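PDB 2EPG: hypothetical protein TTHA1785 from Thermus thermophilus, which probably joins RNA ends carrying a 3'-phosphate or 2',3'-cyclic phosphate to dephosphorylated 5' ends, using GTP and manganese. Local coordinates for residues Ile159-Ala164 / Ala190-Val195; Arg437-Arg442 / Leu482-Gly487; Leu232-Phe237 / Arg375-Pro380; Pro269-Glu274 / Ile285-Gly290; Leu337-Ala342 / Gly358-Phe363. All coordinates share one frame; numbering follows the deposited sequence.

Contact 1: Ile159-Ala164 / Ala190-Val195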
# COMPACT_ATOMS: atom_id res chain seq x y z
N ILE A 159 19.66 -6.71 -0.21
CA ILE A 159 18.50 -5.90 0.14
C ILE A 159 17.23 -6.51 -0.46
O ILE A 159 16.20 -6.59 0.21
CB ILE A 159 18.68 -4.43 -0.33
CG1 ILE A 159 19.70 -3.73 0.58
CG2 ILE A 159 17.36 -3.67 -0.24
CD1 ILE A 159 19.97 -2.30 0.22
N LEU A 160 17.31 -6.98 -1.70
CA LEU A 160 16.14 -7.57 -2.33
C LEU A 160 15.64 -8.80 -1.60
O LEU A 160 14.45 -9.14 -1.67
CB LEU A 160 16.43 -7.93 -3.79
CG LEU A 160 16.88 -6.82 -4.74
CD1 LEU A 160 16.90 -7.36 -6.17
CD2 LEU A 160 15.95 -5.63 -4.64
N LYS A 161 16.54 -9.48 -0.89
CA LYS A 161 16.18 -10.69 -0.17
C LYS A 161 15.77 -10.45 1.27
O LYS A 161 14.85 -11.09 1.78
CB LYS A 161 17.35 -11.68 -0.16
CG LYS A 161 17.70 -12.27 -1.51
CD LYS A 161 18.99 -13.12 -1.46
CE LYS A 161 20.20 -12.25 -1.11
NZ LYS A 161 21.49 -13.01 -1.11
N GLU A 162 16.47 -9.53 1.91
CA GLU A 162 16.25 -9.27 3.33
C GLU A 162 15.28 -8.14 3.67
O GLU A 162 14.73 -8.12 4.77
CB GLU A 162 17.61 -9.03 4.02
CG GLU A 162 17.54 -8.87 5.55
CD GLU A 162 18.92 -8.74 6.21
OE1 GLU A 162 19.00 -8.26 7.37
OE2 GLU A 162 19.92 -9.15 5.58
N GLY A 163 15.06 -7.21 2.76
CA GLY A 163 14.14 -6.12 3.04
C GLY A 163 14.67 -4.97 3.87
O GLY A 163 15.89 -4.75 3.94
N ALA A 164 13.76 -4.22 4.49
CA ALA A 164 14.11 -3.05 5.29
C ALA A 164 15.08 -3.35 6.41
O ALA A 164 15.92 -2.52 6.75
CB ALA A 164 12.84 -2.39 5.85
N ALA A 190 11.31 -13.73 -1.71
CA ALA A 190 12.20 -12.99 -2.61
C ALA A 190 13.38 -13.80 -3.11
O ALA A 190 14.00 -14.55 -2.35
CB ALA A 190 12.70 -11.73 -1.92
N ASN A 191 13.68 -13.65 -4.40
CA ASN A 191 14.81 -14.31 -5.04
C ASN A 191 15.32 -13.35 -6.11
O ASN A 191 14.72 -13.22 -7.17
CB ASN A 191 14.39 -15.61 -5.73
CG ASN A 191 15.57 -16.32 -6.39
OD1 ASN A 191 16.57 -15.69 -6.75
ND2 ASN A 191 15.45 -17.63 -6.54
N PRO A 192 16.44 -12.67 -5.85
CA PRO A 192 16.93 -11.74 -6.88
C PRO A 192 17.22 -12.41 -8.22
O PRO A 192 17.19 -11.75 -9.25
CB PRO A 192 18.19 -11.14 -6.24
CG PRO A 192 18.00 -11.36 -4.77
CD PRO A 192 17.36 -12.72 -4.71
N ASP A 193 17.49 -13.71 -8.22
CA ASP A 193 17.79 -14.41 -9.48
C ASP A 193 16.65 -14.33 -10.49
O ASP A 193 16.89 -14.40 -11.70
CB ASP A 193 18.12 -15.88 -9.22
CG ASP A 193 19.41 -16.07 -8.42
OD1 ASP A 193 19.61 -17.18 -7.88
OD2 ASP A 193 20.22 -15.12 -8.34
N LYS A 194 15.43 -14.18 -9.99
CA LYS A 194 14.24 -14.11 -10.84
C LYS A 194 13.95 -12.68 -11.29
O LYS A 194 13.01 -12.43 -12.05
CB LYS A 194 13.04 -14.69 -10.09
CG LYS A 194 13.34 -16.03 -9.41
CD LYS A 194 13.70 -17.12 -10.43
CE LYS A 194 13.93 -18.46 -9.75
NZ LYS A 194 13.82 -19.58 -10.72
N VAL A 195 14.74 -11.73 -10.80
CA VAL A 195 14.58 -10.32 -11.18
C VAL A 195 15.50 -10.09 -12.38
O VAL A 195 16.70 -10.37 -12.31
CB VAL A 195 14.99 -9.41 -10.00
CG1 VAL A 195 14.96 -7.94 -10.43
CG2 VAL A 195 14.06 -9.65 -8.82
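The puckered pyrrolidine ring of P192 is the group around which this contact is built, and three of its carbons meet two helix side chains. CG and CD turn to the aliphatic stem of K161, which crosses the ring at about a right angle, while CB faces L160, sliding past in the opposite direction. In the flat amide of N191, OD1 serves its own segment, accepting D193 N at 2.6 Å with the donor tilted 28° from the carbonyl plane; ND2 makes a weak hydrogen bond to Q295 of helix 288-321.

Packing is tightest at K161, where CG comes within 3.2 Å of P192 CD, closer than ordinary van der Waals contact, though the exact separation is doubtful. With CG beside its backbone N (chi1 -68°), the lysine lays CG and CD against the proline before the chain bends at chi3. L160 is looser, its CB lying 3.9 Å from P192 CG and its CD1 4.0 Å from P192 CB. Beside them the A190 methyl sits 3.1 Å from L160 O.

What results is the end of helix 153-162, which G163 leaves with positive phi, packed on an Asx turn that leads into the 3-10 segment 192-194. An alanine in place of P192 would remove CG and CD, and is likely to leave the K161 stem without its packing partner and open a gap beside L160 CB. Helix 288-321 flanks both segments, F303 touching L160 and N302 touching A190, while D292 forms a salt bridge with K194.

Contact 2: Arg437-Arg442 / Leu482-Gly487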
# COMPACT_ATOMS: atom_id res chain seq x y z
N ARG A 437 -3.26 27.50 0.72
CA ARG A 437 -3.89 26.76 1.81
C ARG A 437 -2.87 26.55 2.92
O ARG A 437 -3.05 25.70 3.80
CB ARG A 437 -4.43 25.42 1.30
CG ARG A 437 -3.54 24.74 0.27
CD ARG A 437 -4.04 23.33 -0.06
NE ARG A 437 -5.45 23.31 -0.44
CZ ARG A 437 -6.10 22.22 -0.84
NH1 ARG A 437 -7.39 22.29 -1.16
NH2 ARG A 437 -5.46 21.06 -0.92
N GLY A 438 -1.80 27.34 2.87
CA GLY A 438 -0.74 27.26 3.86
C GLY A 438 0.08 25.98 3.77
O GLY A 438 0.28 25.30 4.78
N ILE A 439 0.57 25.66 2.58
CA ILE A 439 1.37 24.46 2.39
C ILE A 439 2.62 24.75 1.57
O ILE A 439 2.53 25.16 0.41
CB ILE A 439 0.54 23.36 1.68
CG1 ILE A 439 -0.70 23.03 2.50
CG2 ILE A 439 1.38 22.11 1.47
CD1 ILE A 439 -1.61 21.98 1.88
N LEU A 440 3.79 24.54 2.17
CA LEU A 440 5.04 24.78 1.47
C LEU A 440 5.33 23.58 0.58
O LEU A 440 5.25 22.43 1.02
CB LEU A 440 6.18 24.97 2.47
CG LEU A 440 6.00 26.07 3.53
CD1 LEU A 440 7.31 26.26 4.25
CD2 LEU A 440 5.56 27.37 2.89
N VAL A 441 5.67 23.84 -0.68
CA VAL A 441 5.95 22.77 -1.62
C VAL A 441 7.40 22.76 -2.09
O VAL A 441 8.01 23.81 -2.29
CB VAL A 441 5.02 22.83 -2.86
CG1 VAL A 441 5.31 21.67 -3.80
CG2 VAL A 441 3.57 22.78 -2.41
N ARG A 442 7.94 21.56 -2.25
CA ARG A 442 9.31 21.34 -2.70
C ARG A 442 9.25 20.32 -3.83
O ARG A 442 9.03 19.13 -3.60
CB ARG A 442 10.16 20.80 -1.56
CG ARG A 442 11.00 21.85 -0.84
CD ARG A 442 10.20 23.11 -0.57
NE ARG A 442 10.96 24.13 0.14
CZ ARG A 442 10.49 25.35 0.39
NH1 ARG A 442 11.23 26.23 1.05
NH2 ARG A 442 9.28 25.69 -0.04
N LEU A 482 1.37 20.09 5.88
CA LEU A 482 1.99 21.40 6.10
C LEU A 482 3.07 21.61 5.05
O LEU A 482 3.22 22.72 4.53
CB LEU A 482 2.65 21.46 7.47
CG LEU A 482 1.75 21.53 8.70
CD1 LEU A 482 2.55 21.11 9.93
CD2 LEU A 482 1.21 22.94 8.86
N ILE A 483 3.81 20.55 4.76
CA ILE A 483 4.90 20.58 3.79
C ILE A 483 4.79 19.39 2.84
O ILE A 483 4.63 18.25 3.29
CB ILE A 483 6.29 20.47 4.44
CG1 ILE A 483 6.52 21.62 5.42
CG2 ILE A 483 7.36 20.46 3.36
CD1 ILE A 483 7.81 21.46 6.22
N VAL A 484 4.90 19.66 1.55
CA VAL A 484 4.83 18.60 0.55
C VAL A 484 6.11 18.59 -0.27
O VAL A 484 6.49 19.61 -0.86
CB VAL A 484 3.61 18.80 -0.40
CG1 VAL A 484 3.68 17.80 -1.54
CG2 VAL A 484 2.29 18.60 0.37
N VAL A 485 6.79 17.45 -0.29
CA VAL A 485 8.02 17.27 -1.05
C VAL A 485 7.72 16.22 -2.13
O VAL A 485 7.40 15.06 -1.81
CB VAL A 485 9.18 16.75 -0.15
CG1 VAL A 485 10.42 16.50 -0.99
CG2 VAL A 485 9.47 17.77 0.95
N LYS A 486 7.82 16.63 -3.40
CA LYS A 486 7.54 15.74 -4.53
C LYS A 486 8.82 15.22 -5.17
O LYS A 486 9.86 15.90 -5.15
CB LYS A 486 6.73 16.48 -5.60
CG LYS A 486 5.85 17.57 -5.03
CD LYS A 486 5.28 18.48 -6.11
CE LYS A 486 4.34 17.76 -7.07
NZ LYS A 486 3.70 18.74 -8.02
N GLY A 487 8.74 14.04 -5.77
CA GLY A 487 9.90 13.44 -6.41
C GLY A 487 10.17 13.93 -7.82
O GLY A 487 9.38 14.75 -8.35
OXT GLY A 487 11.19 13.50 -8.40
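L440 and R442 reach across to 482-486 with both their N-H and their C=O groups, so that four backbone bonds join the segments, whose strands differ in direction by only 13°. L440 N donates to L482 O at 3.0 Å, and L440 O accepts from V484 N at 2.8 Å. The pattern repeats two residues on: R442 N to V484 O measures 2.8 Å, and K486 N to R442 O is likewise 2.8 Å. Each of the four carbonyl oxygens also receives a CA-H contact from the facing segment.

This is regular parallel pairing, with the longer strand shared. I483 and V485 direct their backbone bonds to V219 and L217 of the antiparallel strand 216-225, where L482 and I483 both oppose V219 in a classic beta bulge. V441 O, not used in the pairing, is taken up by the arginine next door: R442 NH2 approaches it at 3.2 Å from above the carbonyl plane. The chain of R442 bends at chi2 (44°) to return there, and its NH1 forms a salt bridge with D132.

On the face of V441 and V484 the packing extends to their neighbours: I439 CG2 lies 3.8 Å from V484 CG2, and K486 CD 3.9 Å from V441 CG1. On the other face, R442 CB meets V485 CG2. K486 is predicted to bind GMP, as is M387 close beside it, and V484 lies next to E218, also predicted to bind GMP.

Contact 3: Leu232-Phe237 / Arg375-Pro380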
# COMPACT_ATOMS: atom_id res chain seq x y z
N LEU A 232 -4.48 6.29 21.28
CA LEU A 232 -3.54 6.10 22.39
C LEU A 232 -2.62 4.93 22.08
O LEU A 232 -1.40 5.03 22.23
CB LEU A 232 -4.29 5.80 23.69
CG LEU A 232 -3.36 5.43 24.85
CD1 LEU A 232 -2.60 6.70 25.29
CD2 LEU A 232 -4.15 4.85 26.02
N ALA A 233 -3.22 3.82 21.66
CA ALA A 233 -2.45 2.63 21.33
C ALA A 233 -1.46 2.90 20.18
O ALA A 233 -0.35 2.38 20.21
CB ALA A 233 -3.39 1.48 20.96
N PHE A 234 -1.86 3.69 19.19
CA PHE A 234 -0.99 4.00 18.04
C PHE A 234 -0.04 5.15 18.36
O PHE A 234 0.80 5.50 17.53
CB PHE A 234 -1.79 4.41 16.79
CG PHE A 234 -2.56 3.29 16.14
CD1 PHE A 234 -2.40 1.96 16.56
CD2 PHE A 234 -3.47 3.57 15.12
CE1 PHE A 234 -3.14 0.93 15.98
CE2 PHE A 234 -4.22 2.55 14.53
CZ PHE A 234 -4.06 1.22 14.96
N GLY A 235 -0.19 5.76 19.53
CA GLY A 235 0.67 6.88 19.89
C GLY A 235 0.36 8.15 19.11
O GLY A 235 1.27 8.89 18.73
N LEU A 236 -0.92 8.39 18.85
CA LEU A 236 -1.35 9.58 18.12
C LEU A 236 -2.08 10.56 19.04
O LEU A 236 -2.79 10.15 19.95
CB LEU A 236 -2.30 9.18 16.98
CG LEU A 236 -1.71 8.56 15.71
CD1 LEU A 236 -2.83 8.06 14.79
CD2 LEU A 236 -0.85 9.63 15.01
N PHE A 237 -1.89 11.86 18.81
CA PHE A 237 -2.59 12.89 19.58
C PHE A 237 -2.76 14.14 18.72
O PHE A 237 -1.96 14.41 17.83
CB PHE A 237 -1.85 13.22 20.90
CG PHE A 237 -0.48 13.82 20.72
CD1 PHE A 237 -0.32 15.20 20.66
CD2 PHE A 237 0.64 13.01 20.67
CE1 PHE A 237 0.95 15.77 20.55
CE2 PHE A 237 1.92 13.56 20.56
CZ PHE A 237 2.07 14.95 20.50
N ARG A 375 -2.16 -4.84 19.00
CA ARG A 375 -2.98 -6.02 18.91
C ARG A 375 -4.39 -5.91 19.48
O ARG A 375 -5.31 -6.52 18.94
CB ARG A 375 -2.22 -7.22 19.53
CG ARG A 375 -2.82 -8.58 19.15
CD ARG A 375 -1.86 -9.72 19.46
NE ARG A 375 -0.58 -9.57 18.76
CZ ARG A 375 0.58 -10.09 19.17
NH1 ARG A 375 1.69 -9.88 18.47
NH2 ARG A 375 0.64 -10.80 20.28
N ARG A 376 -4.56 -5.13 20.54
CA ARG A 376 -5.89 -4.97 21.11
C ARG A 376 -6.81 -4.13 20.24
O ARG A 376 -8.02 -4.34 20.26
CB ARG A 376 -5.82 -4.32 22.50
CG ARG A 376 -5.17 -5.18 23.56
CD ARG A 376 -5.00 -4.43 24.88
NE ARG A 376 -4.19 -5.22 25.81
CZ ARG A 376 -3.68 -4.76 26.95
NH1 ARG A 376 -2.96 -5.56 27.73
NH2 ARG A 376 -3.87 -3.49 27.31
N VAL A 377 -6.27 -3.20 19.48
CA VAL A 377 -7.12 -2.33 18.67
C VAL A 377 -7.14 -2.60 17.18
O VAL A 377 -8.00 -2.09 16.47
CB VAL A 377 -6.75 -0.84 18.88
CG1 VAL A 377 -6.83 -0.49 20.35
CG2 VAL A 377 -5.36 -0.57 18.33
N GLY A 378 -6.20 -3.41 16.70
CA GLY A 378 -6.14 -3.71 15.28
C GLY A 378 -4.96 -3.04 14.56
O GLY A 378 -4.36 -2.10 15.07
N GLN A 379 -4.64 -3.53 13.37
CA GLN A 379 -3.54 -3.01 12.58
C GLN A 379 -3.82 -1.61 12.05
O GLN A 379 -4.93 -1.31 11.64
CB GLN A 379 -3.31 -3.93 11.37
CG GLN A 379 -2.16 -3.51 10.42
CD GLN A 379 -2.37 -4.05 9.04
OE1 GLN A 379 -2.31 -5.26 8.81
NE2 GLN A 379 -2.67 -3.17 8.11
N PRO A 380 -2.81 -0.73 12.06
CA PRO A 380 -3.05 0.62 11.54
C PRO A 380 -3.26 0.50 10.02
O PRO A 380 -2.66 -0.35 9.36
CB PRO A 380 -1.74 1.36 11.86
CG PRO A 380 -1.16 0.61 13.04
CD PRO A 380 -1.49 -0.83 12.72
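The phenyl ring of F234 is the bump of this contact, and the bend V377-P380 is the hollow that receives it. P380 covers one face: its CG stands 3.7 Å from the ring centroid and 20° off the normal, a CH-pi contact displaced toward the rim. At the ring's edge, in its plane, lies the carbonyl of G378, with O 3.3 Å from F234 CZ. The third wall is V377, whose CG2 lodges between two helix side chains, 3.6 Å from F234 CE1 and 3.9 Å from A233 CB. A chi1 of -56° sets that methyl between the V377 backbone N and carbonyl carbon, while CG1 also touches the alanine. An alanine in place of F234 would take away the whole ring, probably leaving P380 without its CH-pi partner and opening a gap between V377 and the proline.

The ring projects from the last turn of helix 228-234, which G235 closes with a Schellman motif. Y374 meets F234 edge-to-face, V393 and A395 of strand 391-395 and V476 of strand 474-486 pack on it as well, and P380, opening strand 380-383, also touches Y335 of strand 332-347.

Contact 4: Pro269-Glu274 / Ile285-Gly290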
# COMPACT_ATOMS: atom_id res chain seq x y z
N PRO A 269 -0.92 -20.85 -23.04
CA PRO A 269 -1.54 -21.98 -23.74
C PRO A 269 -1.36 -23.26 -22.95
O PRO A 269 -2.33 -23.95 -22.63
CB PRO A 269 -0.76 -22.03 -25.06
CG PRO A 269 -0.30 -20.63 -25.25
CD PRO A 269 0.14 -20.25 -23.87
N ARG A 270 -0.10 -23.55 -22.64
CA ARG A 270 0.26 -24.74 -21.88
C ARG A 270 -0.68 -25.03 -20.73
O ARG A 270 -1.07 -26.17 -20.51
CB ARG A 270 1.66 -24.58 -21.30
CG ARG A 270 2.70 -24.11 -22.29
CD ARG A 270 4.06 -23.99 -21.60
NE ARG A 270 5.08 -23.51 -22.52
CZ ARG A 270 6.36 -23.36 -22.20
NH1 ARG A 270 7.23 -22.91 -23.10
NH2 ARG A 270 6.78 -23.65 -20.97
N TYR A 271 -1.06 -23.98 -20.00
CA TYR A 271 -1.91 -24.14 -18.82
C TYR A 271 -3.41 -24.15 -19.01
O TYR A 271 -4.14 -24.51 -18.09
CB TYR A 271 -1.50 -23.10 -17.78
CG TYR A 271 -0.04 -23.19 -17.45
CD1 TYR A 271 0.81 -22.08 -17.55
CD2 TYR A 271 0.53 -24.42 -17.12
CE1 TYR A 271 2.18 -22.20 -17.32
CE2 TYR A 271 1.89 -24.55 -16.90
CZ TYR A 271 2.72 -23.45 -17.00
OH TYR A 271 4.07 -23.61 -16.80
N GLY A 272 -3.87 -23.75 -20.19
CA GLY A 272 -5.30 -23.75 -20.45
C GLY A 272 -6.11 -22.77 -19.63
O GLY A 272 -7.27 -23.02 -19.31
N ILE A 273 -5.51 -21.63 -19.29
CA ILE A 273 -6.19 -20.61 -18.51
C ILE A 273 -6.88 -19.64 -19.48
O ILE A 273 -6.22 -18.92 -20.22
CB ILE A 273 -5.20 -19.82 -17.63
CG1 ILE A 273 -4.48 -20.77 -16.67
CG2 ILE A 273 -5.92 -18.74 -16.86
CD1 ILE A 273 -3.28 -20.15 -15.97
N GLU A 274 -8.21 -19.65 -19.49
CA GLU A 274 -8.98 -18.78 -20.37
C GLU A 274 -9.07 -17.36 -19.80
O GLU A 274 -9.54 -17.16 -18.68
CB GLU A 274 -10.38 -19.35 -20.58
CG GLU A 274 -11.32 -18.43 -21.32
CD GLU A 274 -12.69 -19.06 -21.56
OE1 GLU A 274 -12.74 -20.11 -22.24
OE2 GLU A 274 -13.69 -18.50 -21.06
N ILE A 285 -0.12 -20.62 -9.71
CA ILE A 285 0.76 -20.30 -8.59
C ILE A 285 1.84 -21.38 -8.49
O ILE A 285 3.00 -21.09 -8.25
CB ILE A 285 -0.07 -20.23 -7.28
CG1 ILE A 285 -0.90 -18.95 -7.25
CG2 ILE A 285 0.84 -20.31 -6.06
CD1 ILE A 285 -2.07 -19.02 -6.31
N LYS A 286 1.46 -22.64 -8.70
CA LYS A 286 2.42 -23.74 -8.60
C LYS A 286 3.28 -24.05 -9.83
O LYS A 286 4.05 -25.01 -9.82
CB LYS A 286 1.72 -25.03 -8.18
CG LYS A 286 1.28 -25.06 -6.72
CD LYS A 286 0.59 -26.39 -6.46
CE LYS A 286 0.17 -26.56 -5.03
NZ LYS A 286 -0.51 -27.88 -4.88
N SER A 287 3.15 -23.25 -10.89
CA SER A 287 3.91 -23.44 -12.12
C SER A 287 5.25 -22.72 -12.01
O SER A 287 5.40 -21.80 -11.20
CB SER A 287 3.16 -22.81 -13.30
OG SER A 287 3.22 -21.38 -13.20
N PRO A 288 6.25 -23.12 -12.82
CA PRO A 288 7.56 -22.47 -12.78
C PRO A 288 7.43 -20.96 -12.98
O PRO A 288 8.01 -20.19 -12.22
CB PRO A 288 8.32 -23.16 -13.92
CG PRO A 288 7.82 -24.56 -13.81
CD PRO A 288 6.31 -24.36 -13.62
N GLU A 289 6.66 -20.55 -13.97
CA GLU A 289 6.48 -19.13 -14.24
C GLU A 289 5.77 -18.41 -13.09
O GLU A 289 6.10 -17.25 -12.77
CB GLU A 289 5.68 -18.94 -15.54
CG GLU A 289 6.35 -19.54 -16.77
CD GLU A 289 6.13 -21.04 -16.91
OE1 GLU A 289 6.68 -21.64 -17.86
OE2 GLU A 289 5.42 -21.64 -16.08
N GLY A 290 4.78 -19.07 -12.49
CA GLY A 290 4.06 -18.48 -11.39
C GLY A 290 5.01 -18.29 -10.23
O GLY A 290 5.11 -17.21 -9.66
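Y271 and E289 form the polar heart of this contact: the tyrosine OH donates to OE2 of the glutamate at 2.5 Å, a separation so short that its exact value is doubtful. The oxygen lies near the plane of the ring, at its edge, while the carboxylate itself is turned 66° from the ring. The other oxygen, OE1, faces R270, whose NH2 is 3.7 Å away. This is a long salt bridge of charge alone, because OE1 stands well out of the guanidinium plane and no N-H points at it. Carbon completes the first shell, with S287 CB 3.7 Å from Y271 OH and P288 CD a little farther.

Several features place these groups. The glutamate chain bends at chi2 (81°), bringing the carboxylate back to the phenol, and R263 and F264 of helix 250-265 touch its side chain. The arginine chain is extended from CG to NE, and its own CB lies 4.2 Å above the plane of the Y271 ring, over the centre. P284 packs against Y271 too.

Behind E289, S287 holds the start of helix 288-321. Its chi1 of 72° turns OG to accept from G290 N at 2.9 Å, and the same hydroxyl bonds to P284 O. A carboxylate in the first turn of a helix would probably be favoured by the helix dipole as well as by R270. The contact joins two helix ends through side chains: a Schellman motif at G272, closing the short, weakly bonded helix 268-271, and a serine N-cap opening the long helix.

Contact 5: Leu337-Ala342 / Gly358-Phe363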
# COMPACT_ATOMS: atom_id res chain seq x y z
N LEU A 337 2.86 0.03 5.39
CA LEU A 337 2.17 -1.05 4.68
C LEU A 337 2.03 -0.79 3.19
O LEU A 337 2.05 0.34 2.72
CB LEU A 337 0.78 -1.31 5.28
CG LEU A 337 -0.38 -0.39 4.85
CD1 LEU A 337 -1.69 -0.84 5.52
CD2 LEU A 337 -0.07 1.06 5.22
N ALA A 338 1.89 -1.88 2.45
CA ALA A 338 1.74 -1.85 1.00
C ALA A 338 0.32 -1.55 0.55
O ALA A 338 -0.63 -1.84 1.28
CB ALA A 338 2.18 -3.20 0.42
N HIS A 339 0.20 -0.99 -0.65
CA HIS A 339 -1.10 -0.68 -1.26
C HIS A 339 -1.26 -1.56 -2.51
O HIS A 339 -2.35 -1.67 -3.05
CB HIS A 339 -1.20 0.81 -1.62
CG HIS A 339 -1.54 1.69 -0.45
ND1 HIS A 339 -2.31 2.83 -0.57
CD2 HIS A 339 -1.26 1.57 0.87
CE1 HIS A 339 -2.51 3.36 0.62
NE2 HIS A 339 -1.88 2.61 1.52
N ASN A 340 -0.15 -2.16 -2.97
CA ASN A 340 -0.17 -3.07 -4.13
C ASN A 340 0.70 -4.26 -3.75
O ASN A 340 1.90 -4.09 -3.52
CB ASN A 340 0.44 -2.45 -5.40
CG ASN A 340 -0.39 -1.31 -5.97
OD1 ASN A 340 -1.61 -1.39 -6.06
ND2 ASN A 340 0.29 -0.25 -6.39
N ASN A 341 0.12 -5.45 -3.67
CA ASN A 341 0.91 -6.62 -3.32
C ASN A 341 0.10 -7.90 -3.30
O ASN A 341 -1.11 -7.86 -3.14
CB ASN A 341 1.53 -6.41 -1.94
CG ASN A 341 2.97 -6.86 -1.88
OD1 ASN A 341 3.61 -6.78 -0.83
ND2 ASN A 341 3.49 -7.32 -3.01
N ALA A 342 0.76 -9.04 -3.48
CA ALA A 342 0.09 -10.33 -3.39
C ALA A 342 0.87 -11.02 -2.28
O ALA A 342 2.11 -11.02 -2.29
CB ALA A 342 0.20 -11.11 -4.68
N GLY A 358 -4.22 -1.49 -4.99
CA GLY A 358 -4.91 -0.30 -4.51
C GLY A 358 -5.85 -0.64 -3.36
O GLY A 358 -7.00 -0.19 -3.32
N ALA A 359 -5.38 -1.47 -2.45
CA ALA A 359 -6.15 -1.87 -1.29
C ALA A 359 -5.09 -2.30 -0.29
O ALA A 359 -3.96 -2.62 -0.67
CB ALA A 359 -7.08 -3.04 -1.62
N THR A 360 -5.45 -2.28 0.98
CA THR A 360 -4.52 -2.59 2.05
C THR A 360 -4.85 -3.82 2.84
O THR A 360 -6.01 -4.24 2.89
CB THR A 360 -4.44 -1.44 3.08
OG1 THR A 360 -5.77 -1.13 3.53
CG2 THR A 360 -3.81 -0.20 2.46
N ARG A 361 -3.83 -4.40 3.46
CA ARG A 361 -4.02 -5.52 4.35
C ARG A 361 -4.51 -4.75 5.56
O ARG A 361 -4.03 -3.65 5.83
CB ARG A 361 -2.70 -6.22 4.69
CG ARG A 361 -2.90 -7.53 5.44
CD ARG A 361 -1.59 -8.08 6.00
NE ARG A 361 -1.09 -7.29 7.11
CZ ARG A 361 -0.04 -7.63 7.86
NH1 ARG A 361 0.35 -6.85 8.86
NH2 ARG A 361 0.62 -8.74 7.59
N ALA A 362 -5.44 -5.32 6.30
CA ALA A 362 -5.99 -4.61 7.45
C ALA A 362 -6.41 -5.59 8.52
O ALA A 362 -7.61 -5.76 8.79
CB ALA A 362 -7.18 -3.77 7.00
N PHE A 363 -5.42 -6.25 9.12
CA PHE A 363 -5.68 -7.23 10.16
C PHE A 363 -6.33 -6.61 11.40
O PHE A 363 -6.12 -5.43 11.73
CB PHE A 363 -4.39 -7.97 10.51
CG PHE A 363 -3.97 -8.97 9.46
CD1 PHE A 363 -2.73 -9.60 9.53
CD2 PHE A 363 -4.81 -9.27 8.38
CE1 PHE A 363 -2.33 -10.51 8.55
CE2 PHE A 363 -4.43 -10.18 7.39
CZ PHE A 363 -3.19 -10.81 7.47
O HOH W 1 -0.96 -3.81 2.74
O HOH W 2 -1.49 -4.28 -0.08
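H339 O and the side chain of N340 together grip the backbone of G358 and A359. The straightest bond runs from A359 N to H339 O, at 3.1 Å and 154°. G358 N is shared: it donates to N340 OD1 at 2.8 Å, and more weakly, at a poor angle, to H339 O. The positive phi at G358, which favours glycine, is consistent with both N-H groups turning toward H339 O, the G358 one only weakly.

Water carries the pairing onward. One molecule accepts from R361 N at 3.0 Å and lies within hydrogen-bonding distance of A338 O, while a second bridges A338 O and A359 O, weakly on the A338 side. In this way A338 O, which makes no direct bond to 358-363, is linked to it through water.

The apolar layer centres on T360. Its CG2 lies beside the imidazole of H339, 3.5 Å from CD2, the two side chains pointing the same way. L337 crosses T360 at a slant, its CD1 3.7 Å from T360 CB. A chi1 of 53° places T360 OG1 between its backbone N and carbonyl carbon, from where it bonds to C409 O.

H339, predicted to bind manganese and GMP, is held at both ring nitrogens, ND1 by H410 and NE2 by the carbonyl of L382. H410 is the predicted site of the GMP-histidine intermediate. Strand 332-347, which carries H339, runs antiparallel to 110-119 and also to 350-357, and the chain leaving 350-357 passes through G358 into the short strand 360-361, paired with 407-408.

Depth alone does not set the chemistry of these five contacts. Contact 5, its centre about 5 Å from the centre of the chain, is buried, mixing backbone bonds, water and packing at the predicted catalytic site; contact 4, its centre about 27 Å from that point, relies on charged and polar side chains. Contact 3 is buried yet almost wholly apolar, and it touches contact 5 directly: Q379 NE2 lies 2.7 Å from R361 O. Contact 2 is partly buried backbone pairing; F234 of contact 3 touches V476, on the part of 474-486 before the corner at L482. Helix 288-321 flanks contact 1 and begins in contact 4, yet contact 1 is carbon packing and contact 4 polar.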